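PDB 4RTB: HydG protein from Carboxydothermus hydrogenoformans, which probably cleaves tyrosine by radical S-adenosylmethionine chemistry and makes the carbon monoxide and cyanide ligands for the iron site of [FeFe]-hydrogenase. Local coordinates for residues Tyr92-Ala100 with Leu382-Cys392; Leu162-Tyr173 with Gly192-Gly202. All coordinates share one frame; numbering follows the deposited sequence.

How the interactions relate
Interaction 1 is the more buried of the two: strand 388-390 pairs with the start of strand 95-105, and backbone hydrogen bonds carry much of the contact. Interaction 2 lies nearer the surface, where helix 158-175 packs beside helix 190-197 and the turn that follows it; side chains do the work, with leucines and isoleucines packed between the two segments and a salt bridge on the more exposed side. Interactions 1 and 2 share no element and do not touch, the nearest atoms of the two being about 9 Å apart. Strand 148-153 links them, since it pairs with strand 95-105 and carries Leu151, against which helix 158-175 packs.

Interaction 1 of 2, residues Tyr92-Ala100 with Leu382-Cys392; sequences YGKRIVLFA and LIDKGFLPSFC
Arg95, Ile96 and Val97 pair in parallel with Leu388, Pro389 and Ser390, and backbone hydrogen bonds form the core of the contact. Leu388 N donates to Lys94 O, Ile96 N to Leu388 O (2.8 Å), Ser390 N to Ile96 O (3.0 Å) and Leu98 N to Ser390 O (3.1 Å). Ile96 O takes a second bond, from Ser390 OG at 3.1 Å. This hydroxyl stands well above the carbonyl plane, at a C=O...donor angle of 106°, and reaches the oxygen from the same face as the Ser390 amide.

Apolar contacts gather on the side of Ile96 and Pro389. Leu382, at the end of helix 375-384, brings CD1 across Ile96 CG2 at roughly a right angle (3.8 Å) and meets Leu98 CD2 tip to tip (4.1 Å). The Phe391 ring crosses Leu98 obliquely, CE2 lying 3.9 Å from Leu98 CB.

Polar side chains flank this core. The aliphatic part of Lys94 bends at chi2 (-60°), which sets CD at the edge of the Phe387 ring, 3.8 Å from CD2. Arg95, on the side of Val97 and Ser390, runs its CG past the Ser390 hydroxyl and then turns at chi3 (65°); its guanidinium has Val97 CG2 over one face and Cys392 SG near its plane at the edge.

On its other edge strand 95-105 bonds to strand 343-345, while further along it Ala100 bonds to Arg148. Strand 388-390 is thus a short addition to the first strand of the radical SAM barrel. Main-chain groups supply four of the five hydrogen bonds; the Ser390 hydroxyl adds an off-plane second donor to Ile96 O, probably a weaker one than the amide, and Leu382 packs the end of helix 375-384 against Ile96 and Leu98 of strand 95-105.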
loop_
_atom_site.group_PDB
_atom_site.type_symbol
_atom_site.label_atom_id
_atom_site.label_comp_id
_atom_site.label_asym_id
_atom_site.label_seq_id
_atom_site.Cartn_x
_atom_site.Cartn_y
_atom_site.Cartn_z
ATOM N N TYR A 92 -10.765 -3.983 10.862
ATOM C CA TYR A 92 -9.348 -3.993 11.205
ATOM C C TYR A 92 -9.076 -3.634 12.659
ATOM O O TYR A 92 -8.040 -4.009 13.212
ATOM C CB TYR A 92 -8.587 -3.038 10.285
ATOM C CG TYR A 92 -8.592 -3.468 8.836
ATOM C CD1 TYR A 92 -7.631 -4.342 8.352
ATOM C CD2 TYR A 92 -9.560 -3.003 7.957
ATOM C CE1 TYR A 92 -7.630 -4.740 7.031
ATOM C CE2 TYR A 92 -9.569 -3.395 6.632
ATOM C CZ TYR A 92 -8.600 -4.263 6.174
ATOM O OH TYR A 92 -8.600 -4.659 4.856
ATOM N N GLY A 93 -10.006 -2.912 13.275
ATOM C CA GLY A 93 -9.814 -2.443 14.632
ATOM C C GLY A 93 -8.798 -1.320 14.677
ATOM O O GLY A 93 -8.726 -0.499 13.762
ATOM N N LYS A 94 -8.005 -1.284 15.741
ATOM C CA LYS A 94 -6.992 -0.250 15.896
ATOM C C LYS A 94 -5.648 -0.732 15.355
ATOM O O LYS A 94 -4.594 -0.224 15.735
ATOM C CB LYS A 94 -6.868 0.157 17.366
ATOM C CG LYS A 94 -8.031 0.998 17.882
ATOM C CD LYS A 94 -8.150 2.291 17.092
ATOM C CE LYS A 94 -9.102 3.278 17.745
ATOM N NZ LYS A 94 -9.254 4.503 16.908
ATOM N N ARG A 95 -5.700 -1.703 14.449
ATOM C CA ARG A 95 -4.497 -2.366 13.959
ATOM C C ARG A 95 -3.893 -1.690 12.732
ATOM O O ARG A 95 -4.576 -1.465 11.731
ATOM C CB ARG A 95 -4.804 -3.826 13.632
ATOM C CG ARG A 95 -3.576 -4.680 13.419
ATOM C CD ARG A 95 -3.942 -6.031 12.844
ATOM N NE ARG A 95 -4.517 -5.901 11.510
ATOM C CZ ARG A 95 -4.094 -6.574 10.446
ATOM N NH1 ARG A 95 -3.094 -7.438 10.555
ATOM N NH2 ARG A 95 -4.679 -6.386 9.271
ATOM N N ILE A 96 -2.607 -1.373 12.817
ATOM C CA ILE A 96 -1.878 -0.834 11.677
ATOM C C ILE A 96 -0.613 -1.663 11.442
ATOM O O ILE A 96 0.189 -1.871 12.355
ATOM C CB ILE A 96 -1.524 0.656 11.882
ATOM C CG1 ILE A 96 -0.645 1.166 10.737
ATOM C CG2 ILE A 96 -0.863 0.882 13.242
ATOM C CD1 ILE A 96 -1.373 1.266 9.417
ATOM N N VAL A 97 -0.452 -2.156 10.219
ATOM C CA VAL A 97 0.668 -3.030 9.901
ATOM C C VAL A 97 1.848 -2.225 9.372
ATOM O O VAL A 97 1.682 -1.348 8.523
ATOM C CB VAL A 97 0.268 -4.097 8.873
ATOM C CG1 VAL A 97 1.400 -5.087 8.672
ATOM C CG2 VAL A 97 -0.994 -4.812 9.326
ATOM N N LEU A 98 3.040 -2.523 9.881
ATOM C CA LEU A 98 4.233 -1.784 9.493
ATOM C C LEU A 98 5.196 -2.634 8.666
ATOM O O LEU A 98 5.424 -3.814 8.960
ATOM C CB LEU A 98 4.952 -1.240 10.730
ATOM C CG LEU A 98 4.135 -0.350 11.670
ATOM C CD1 LEU A 98 5.050 0.328 12.678
ATOM C CD2 LEU A 98 3.316 0.679 10.901
ATOM N N PHE A 99 5.753 -2.022 7.626
ATOM C CA PHE A 99 6.751 -2.672 6.791
ATOM C C PHE A 99 7.804 -1.664 6.356
ATOM O O PHE A 99 7.594 -0.453 6.445
ATOM C CB PHE A 99 6.101 -3.316 5.564
ATOM C CG PHE A 99 5.646 -2.326 4.529
ATOM C CD1 PHE A 99 4.426 -1.684 4.657
ATOM C CD2 PHE A 99 6.434 -2.043 3.421
ATOM C CE1 PHE A 99 4.002 -0.771 3.706
ATOM C CE2 PHE A 99 6.015 -1.133 2.468
ATOM C CZ PHE A 99 4.799 -0.497 2.611
ATOM N N ALA A 100 8.934 -2.173 5.881
ATOM C CA ALA A 100 9.998 -1.327 5.362
ATOM C C ALA A 100 10.351 -1.734 3.935
ATOM O O ALA A 100 10.538 -2.920 3.646
ATOM C CB ALA A 100 11.222 -1.398 6.256
ATOM N N LEU A 382 2.212 6.139 17.433
ATOM C CA LEU A 382 1.082 5.267 17.125
ATOM C C LEU A 382 0.410 4.765 18.393
ATOM O O LEU A 382 -0.818 4.748 18.493
ATOM C CB LEU A 382 1.528 4.075 16.275
ATOM C CG LEU A 382 1.779 4.330 14.790
ATOM C CD1 LEU A 382 2.159 3.038 14.084
ATOM C CD2 LEU A 382 0.555 4.955 14.149
ATOM N N ILE A 383 1.221 4.362 19.361
ATOM C CA ILE A 383 0.703 3.786 20.587
ATOM C C ILE A 383 -0.015 4.853 21.410
ATOM O O ILE A 383 -0.914 4.540 22.192
ATOM C CB ILE A 383 1.829 3.118 21.415
ATOM C CG1 ILE A 383 1.348 1.795 22.007
ATOM C CG2 ILE A 383 2.351 4.041 22.511
ATOM C CD1 ILE A 383 2.383 1.120 22.865
ATOM N N ASP A 384 0.363 6.114 21.216
ATOM C CA ASP A 384 -0.306 7.200 21.926
ATOM C C ASP A 384 -1.616 7.610 21.251
ATOM O O ASP A 384 -2.532 8.096 21.915
ATOM C CB ASP A 384 0.621 8.410 22.058
ATOM C CG ASP A 384 1.181 8.560 23.461
ATOM O OD1 ASP A 384 0.633 9.369 24.241
ATOM O OD2 ASP A 384 2.166 7.864 23.786
ATOM N N LYS A 385 -1.708 7.406 19.940
ATOM C CA LYS A 385 -2.942 7.699 19.212
ATOM C C LYS A 385 -3.913 6.518 19.297
ATOM O O LYS A 385 -4.946 6.497 18.623
ATOM C CB LYS A 385 -2.646 8.046 17.747
ATOM C CG LYS A 385 -1.601 9.139 17.572
ATOM C CD LYS A 385 -1.961 10.123 16.465
ATOM C CE LYS A 385 -0.894 11.203 16.320
ATOM N NZ LYS A 385 -1.132 12.082 15.139
ATOM N N GLY A 386 -3.566 5.537 20.129
ATOM C CA GLY A 386 -4.454 4.429 20.430
ATOM C C GLY A 386 -4.407 3.283 19.440
ATOM O O GLY A 386 -5.287 2.419 19.441
ATOM N N PHE A 387 -3.374 3.265 18.605
ATOM C CA PHE A 387 -3.256 2.270 17.540
ATOM C C PHE A 387 -2.406 1.064 17.938
ATOM O O PHE A 387 -1.534 1.161 18.803
ATOM C CB PHE A 387 -2.675 2.918 16.281
ATOM C CG PHE A 387 -3.597 3.906 15.627
ATOM C CD1 PHE A 387 -3.101 5.084 15.091
ATOM C CD2 PHE A 387 -4.957 3.653 15.535
ATOM C CE1 PHE A 387 -3.945 5.997 14.482
ATOM C CE2 PHE A 387 -5.806 4.564 14.926
ATOM C CZ PHE A 387 -5.299 5.736 14.399
ATOM N N LEU A 388 -2.672 -0.069 17.293
ATOM C CA LEU A 388 -1.939 -1.305 17.544
ATOM C C LEU A 388 -0.986 -1.605 16.386
ATOM O O LEU A 388 -1.419 -2.042 15.317
ATOM C CB LEU A 388 -2.911 -2.472 17.743
ATOM C CG LEU A 388 -2.524 -3.688 18.597
ATOM C CD1 LEU A 388 -3.024 -4.962 17.932
ATOM C CD2 LEU A 388 -1.025 -3.776 18.867
ATOM N N PRO A 389 0.318 -1.367 16.596
ATOM C CA PRO A 389 1.338 -1.659 15.585
ATOM C C PRO A 389 1.558 -3.158 15.453
ATOM O O PRO A 389 1.616 -3.852 16.470
ATOM C CB PRO A 389 2.593 -0.969 16.130
ATOM C CG PRO A 389 2.107 -0.048 17.214
ATOM C CD PRO A 389 0.897 -0.712 17.779
ATOM N N SER A 390 1.683 -3.649 14.225
ATOM C CA SER A 390 1.828 -5.081 14.004
ATOM C C SER A 390 2.925 -5.395 12.998
ATOM O O SER A 390 3.341 -4.539 12.217
ATOM C CB SER A 390 0.506 -5.681 13.533
ATOM O OG SER A 390 -0.494 -4.684 13.476
ATOM N N PHE A 391 3.390 -6.638 13.040
ATOM C CA PHE A 391 4.467 -7.104 12.182
ATOM C C PHE A 391 4.228 -8.576 11.852
ATOM O O PHE A 391 5.075 -9.421 12.141
ATOM C CB PHE A 391 5.831 -6.928 12.869
ATOM C CG PHE A 391 6.011 -5.601 13.560
ATOM C CD1 PHE A 391 5.649 -5.439 14.889
ATOM C CD2 PHE A 391 6.559 -4.522 12.886
ATOM C CE1 PHE A 391 5.818 -4.222 15.530
ATOM C CE2 PHE A 391 6.732 -3.303 13.522
ATOM C CZ PHE A 391 6.362 -3.154 14.846
ATOM N N CYS A 392 3.077 -8.881 11.252
ATOM C CA CYS A 392 2.624 -10.268 11.141
ATOM C C CYS A 392 2.174 -10.706 9.748
ATOM O O CYS A 392 2.549 -11.798 9.288
ATOM C CB CYS A 392 1.471 -10.506 12.115
ATOM S SG CYS A 392 0.026 -9.456 11.818
#

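Interaction 2 of 2, residues Leu162-Tyr173 with Gly192-Gly202; sequences LSYLEEIIPAIY and GYERLKKLKIG
Arg195 of helix 190-197 reaches across to Glu166 of helix 158-175; the axes of 162-173 and 192-197 run nearly parallel, 10.5 Å apart at closest approach. Its CB and CG pass Glu166 OE2, with CB at 3.7 Å, and CD comes beside Leu162 CD1. The chain then bends at chi3 (67°), which presents the NE and NH1 edge of the guanidinium to the carboxylate. NE donates to Glu166 OE2 at 2.8 Å and NH1 to Glu166 OE1 at 2.6 Å, a side-on, two-pronged salt bridge that meets both oxygens on their syn sides. Both oxygens lie close to the guanidinium plane, although the two flat groups are twisted 39° apart. CZ is covered on one face by Leu162 CB (3.8 Å), and NH2 ends near the same carbon. Ser163 OG sits at the edge too, but it bonds to Asp159 O.

Beneath the ion pair, Leu199 wedges between Glu166 and Ile169, CD2 against Glu166 CG (3.7 Å) and CD1 against Ile169 CD1 (3.8 Å). Ile169 CD1 also meets Ile201 CG2, at 3.6 Å. Tyr173 OH makes a weak hydrogen bond to Lys200 O.

Leu165 and Ile169 also touch Leu151 of strand 148-153, so in this radical SAM barrel helix 158-175 packs against both that strand and helix 190-197 with its following turn. With two bonds and an aliphatic face, the guanidinium's rotation is probably fixed, and the salt bridge closes the apolar layer on its more exposed side.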
loop_
_atom_site.group_PDB
_atom_site.type_symbol
_atom_site.label_atom_id
_atom_site.label_comp_id
_atom_site.label_asym_id
_atom_site.label_seq_id
_atom_site.Cartn_x
_atom_site.Cartn_y
_atom_site.Cartn_z
ATOM N N LEU A 162 14.956 -11.554 -12.594
ATOM C CA LEU A 162 14.467 -12.792 -12.011
ATOM C C LEU A 162 15.595 -13.700 -11.546
ATOM O O LEU A 162 15.436 -14.413 -10.566
ATOM C CB LEU A 162 13.568 -13.526 -12.998
ATOM C CG LEU A 162 12.171 -12.915 -13.058
ATOM C CD1 LEU A 162 11.322 -13.669 -14.044
ATOM C CD2 LEU A 162 11.528 -12.921 -11.677
ATOM N N SER A 163 16.732 -13.676 -12.233
ATOM C CA SER A 163 17.886 -14.440 -11.766
ATOM C C SER A 163 18.422 -13.815 -10.479
ATOM O O SER A 163 18.666 -14.504 -9.474
ATOM C CB SER A 163 18.973 -14.482 -12.836
ATOM O OG SER A 163 18.411 -14.781 -14.101
ATOM N N TYR A 164 18.590 -12.496 -10.538
ATOM C CA TYR A 164 19.004 -11.676 -9.403
ATOM C C TYR A 164 18.205 -11.999 -8.135
ATOM O O TYR A 164 18.774 -12.293 -7.077
ATOM C CB TYR A 164 18.850 -10.201 -9.786
ATOM C CG TYR A 164 19.324 -9.195 -8.768
ATOM C CD1 TYR A 164 18.416 -8.416 -8.062
ATOM C CD2 TYR A 164 20.678 -9.000 -8.533
ATOM C CE1 TYR A 164 18.841 -7.482 -7.140
ATOM C CE2 TYR A 164 21.114 -8.066 -7.609
ATOM C CZ TYR A 164 20.189 -7.308 -6.919
ATOM O OH TYR A 164 20.613 -6.378 -5.995
ATOM N N LEU A 165 16.883 -11.961 -8.260
ATOM C CA LEU A 165 15.993 -12.274 -7.150
ATOM C C LEU A 165 16.043 -13.756 -6.798
ATOM O O LEU A 165 15.887 -14.129 -5.635
ATOM C CB LEU A 165 14.557 -11.863 -7.483
ATOM C CG LEU A 165 14.271 -10.362 -7.537
ATOM C CD1 LEU A 165 12.833 -10.101 -7.952
ATOM C CD2 LEU A 165 14.563 -9.723 -6.192
ATOM N N GLU A 166 16.260 -14.598 -7.805
ATOM C CA GLU A 166 16.339 -16.039 -7.588
ATOM C C GLU A 166 17.515 -16.387 -6.693
ATOM O O GLU A 166 17.500 -17.413 -6.011
ATOM C CB GLU A 166 16.450 -16.791 -8.915
ATOM C CG GLU A 166 15.118 -17.287 -9.448
ATOM C CD GLU A 166 15.165 -17.605 -10.928
ATOM O OE1 GLU A 166 16.210 -17.342 -11.561
ATOM O OE2 GLU A 166 14.156 -18.113 -11.460
ATOM N N GLU A 167 18.536 -15.537 -6.694
ATOM C CA GLU A 167 19.647 -15.735 -5.773
ATOM C C GLU A 167 19.475 -14.950 -4.472
ATOM O O GLU A 167 19.910 -15.400 -3.412
ATOM C CB GLU A 167 20.973 -15.358 -6.434
ATOM C CG GLU A 167 21.777 -16.561 -6.908
ATOM C CD GLU A 167 23.273 -16.317 -6.867
ATOM O OE1 GLU A 167 23.684 -15.160 -6.630
ATOM O OE2 GLU A 167 24.040 -17.285 -7.064
ATOM N N ILE A 168 18.832 -13.789 -4.543
ATOM C CA ILE A 168 18.772 -12.905 -3.378
ATOM C C ILE A 168 17.664 -13.246 -2.371
ATOM O O ILE A 168 17.916 -13.281 -1.165
ATOM C CB ILE A 168 18.621 -11.436 -3.824
ATOM C CG1 ILE A 168 19.973 -10.918 -4.320
ATOM C CG2 ILE A 168 18.093 -10.566 -2.689
ATOM C CD1 ILE A 168 20.093 -9.419 -4.347
ATOM N N ILE A 169 16.453 -13.504 -2.852
ATOM C CA ILE A 169 15.320 -13.727 -1.953
ATOM C C ILE A 169 15.481 -14.943 -1.019
ATOM O O ILE A 169 15.291 -14.801 0.195
ATOM C CB ILE A 169 13.996 -13.850 -2.745
ATOM C CG1 ILE A 169 13.593 -12.482 -3.300
ATOM C CG2 ILE A 169 12.888 -14.407 -1.867
ATOM C CD1 ILE A 169 12.302 -12.490 -4.074
ATOM N N PRO A 170 15.833 -16.130 -1.558
ATOM C CA PRO A 170 16.023 -17.247 -0.624
ATOM C C PRO A 170 17.163 -16.991 0.354
ATOM O O PRO A 170 17.129 -17.472 1.490
ATOM C CB PRO A 170 16.358 -18.428 -1.543
ATOM C CG PRO A 170 15.844 -18.035 -2.875
ATOM C CD PRO A 170 16.041 -16.559 -2.953
ATOM N N ALA A 171 18.164 -16.238 -0.095
ATOM C CA ALA A 171 19.280 -15.857 0.759
ATOM C C ALA A 171 18.788 -15.019 1.933
ATOM O O ALA A 171 19.235 -15.204 3.061
ATOM C CB ALA A 171 20.330 -15.099 -0.039
ATOM N N ILE A 172 17.863 -14.101 1.662
ATOM C CA ILE A 172 17.258 -13.297 2.717
ATOM C C ILE A 172 16.434 -14.169 3.662
ATOM O O ILE A 172 16.581 -14.076 4.883
ATOM C CB ILE A 172 16.365 -12.174 2.143
ATOM C CG1 ILE A 172 17.229 -11.033 1.600
ATOM C CG2 ILE A 172 15.421 -11.640 3.206
ATOM C CD1 ILE A 172 16.432 -9.846 1.097
ATOM N N TYR A 173 15.574 -15.016 3.099
ATOM C CA TYR A 173 14.753 -15.913 3.911
ATOM C C TYR A 173 15.585 -16.789 4.842
ATOM O O TYR A 173 15.185 -17.052 5.976
ATOM C CB TYR A 173 13.886 -16.809 3.025
ATOM C CG TYR A 173 12.538 -16.225 2.680
ATOM C CD1 TYR A 173 11.611 -15.936 3.673
ATOM C CD2 TYR A 173 12.185 -15.981 1.361
ATOM C CE1 TYR A 173 10.372 -15.408 3.361
ATOM C CE2 TYR A 173 10.951 -15.454 1.039
ATOM C CZ TYR A 173 10.048 -15.170 2.042
ATOM O OH TYR A 173 8.819 -14.642 1.721
ATOM N N GLY A 192 7.753 -15.958 -16.191
ATOM C CA GLY A 192 8.420 -15.174 -15.173
ATOM C C GLY A 192 7.715 -15.235 -13.834
ATOM O O GLY A 192 8.357 -15.344 -12.790
ATOM N N TYR A 193 6.389 -15.163 -13.864
ATOM C CA TYR A 193 5.604 -15.264 -12.642
ATOM C C TYR A 193 5.650 -16.683 -12.086
ATOM O O TYR A 193 5.616 -16.877 -10.871
ATOM C CB TYR A 193 4.162 -14.826 -12.893
ATOM C CG TYR A 193 4.008 -13.334 -13.075
ATOM C CD1 TYR A 193 4.653 -12.444 -12.228
ATOM C CD2 TYR A 193 3.228 -12.818 -14.099
ATOM C CE1 TYR A 193 4.519 -11.079 -12.389
ATOM C CE2 TYR A 193 3.088 -11.453 -14.269
ATOM C CZ TYR A 193 3.735 -10.589 -13.411
ATOM O OH TYR A 193 3.600 -9.230 -13.578
ATOM N N GLU A 194 5.728 -17.671 -12.973
ATOM C CA GLU A 194 5.942 -19.049 -12.541
ATOM C C GLU A 194 7.291 -19.178 -11.845
ATOM O O GLU A 194 7.448 -19.972 -10.917
ATOM C CB GLU A 194 5.862 -20.017 -13.721
ATOM C CG GLU A 194 4.455 -20.497 -14.037
ATOM N N ARG A 195 8.264 -18.396 -12.299
ATOM C CA ARG A 195 9.581 -18.389 -11.678
ATOM C C ARG A 195 9.514 -17.700 -10.322
ATOM O O ARG A 195 10.184 -18.114 -9.375
ATOM C CB ARG A 195 10.610 -17.697 -12.583
ATOM C CG ARG A 195 11.014 -18.508 -13.812
ATOM C CD ARG A 195 11.999 -17.753 -14.700
ATOM N NE ARG A 195 13.300 -17.566 -14.062
ATOM C CZ ARG A 195 14.298 -16.862 -14.589
ATOM N NH1 ARG A 195 15.449 -16.744 -13.939
ATOM N NH2 ARG A 195 14.146 -16.271 -15.768
ATOM N N LEU A 196 8.694 -16.658 -10.231
ATOM C CA LEU A 196 8.598 -15.865 -9.011
ATOM C C LEU A 196 7.860 -16.616 -7.905
ATOM O O LEU A 196 8.239 -16.531 -6.737
ATOM C CB LEU A 196 7.903 -14.531 -9.293
ATOM C CG LEU A 196 8.151 -13.442 -8.247
ATOM C CD1 LEU A 196 9.637 -13.125 -8.161
ATOM C CD2 LEU A 196 7.347 -12.188 -8.556
ATOM N N LYS A 197 6.818 -17.354 -8.279
ATOM C CA LYS A 197 6.045 -18.143 -7.323
ATOM C C LYS A 197 6.925 -19.171 -6.603
ATOM O O LYS A 197 6.644 -19.543 -5.461
ATOM C CB LYS A 197 4.877 -18.843 -8.027
ATOM C CG LYS A 197 3.893 -19.532 -7.092
ATOM N N LYS A 198 7.993 -19.617 -7.265
ATOM C CA LYS A 198 8.929 -20.569 -6.670
ATOM C C LYS A 198 9.804 -19.927 -5.597
ATOM O O LYS A 198 10.402 -20.623 -4.774
ATOM C CB LYS A 198 9.822 -21.190 -7.747
ATOM C CG LYS A 198 9.118 -22.171 -8.677
ATOM N N LEU A 199 9.887 -18.599 -5.613
ATOM C CA LEU A 199 10.726 -17.873 -4.665
ATOM C C LEU A 199 10.038 -17.698 -3.318
ATOM O O LEU A 199 10.637 -17.183 -2.371
ATOM C CB LEU A 199 11.115 -16.508 -5.230
ATOM C CG LEU A 199 11.998 -16.534 -6.478
ATOM C CD1 LEU A 199 12.519 -15.141 -6.797
ATOM C CD2 LEU A 199 13.146 -17.513 -6.295
ATOM N N LYS A 200 8.779 -18.128 -3.251
ATOM C CA LYS A 200 7.976 -18.074 -2.032
ATOM C C LYS A 200 7.799 -16.656 -1.497
ATOM O O LYS A 200 7.968 -16.413 -0.301
ATOM C CB LYS A 200 8.595 -18.956 -0.945
ATOM C CG LYS A 200 8.629 -20.435 -1.272
ATOM C CD LYS A 200 9.317 -21.204 -0.157
ATOM C CE LYS A 200 9.335 -22.698 -0.422
ATOM N NZ LYS A 200 10.028 -23.434 0.672
ATOM N N ILE A 201 7.454 -15.723 -2.379
ATOM C CA ILE A 201 7.178 -14.354 -1.955
ATOM C C ILE A 201 5.768 -14.250 -1.389
ATOM O O ILE A 201 4.910 -15.084 -1.677
ATOM C CB ILE A 201 7.336 -13.349 -3.113
ATOM C CG1 ILE A 201 6.453 -13.750 -4.295
ATOM C CG2 ILE A 201 8.791 -13.254 -3.537
ATOM C CD1 ILE A 201 5.314 -12.789 -4.562
ATOM N N GLY A 202 5.532 -13.227 -0.577
ATOM C CA GLY A 202 4.218 -13.018 -0.005
ATOM C C GLY A 202 3.259 -12.414 -1.011
ATOM O O GLY A 202 2.414 -13.108 -1.578
#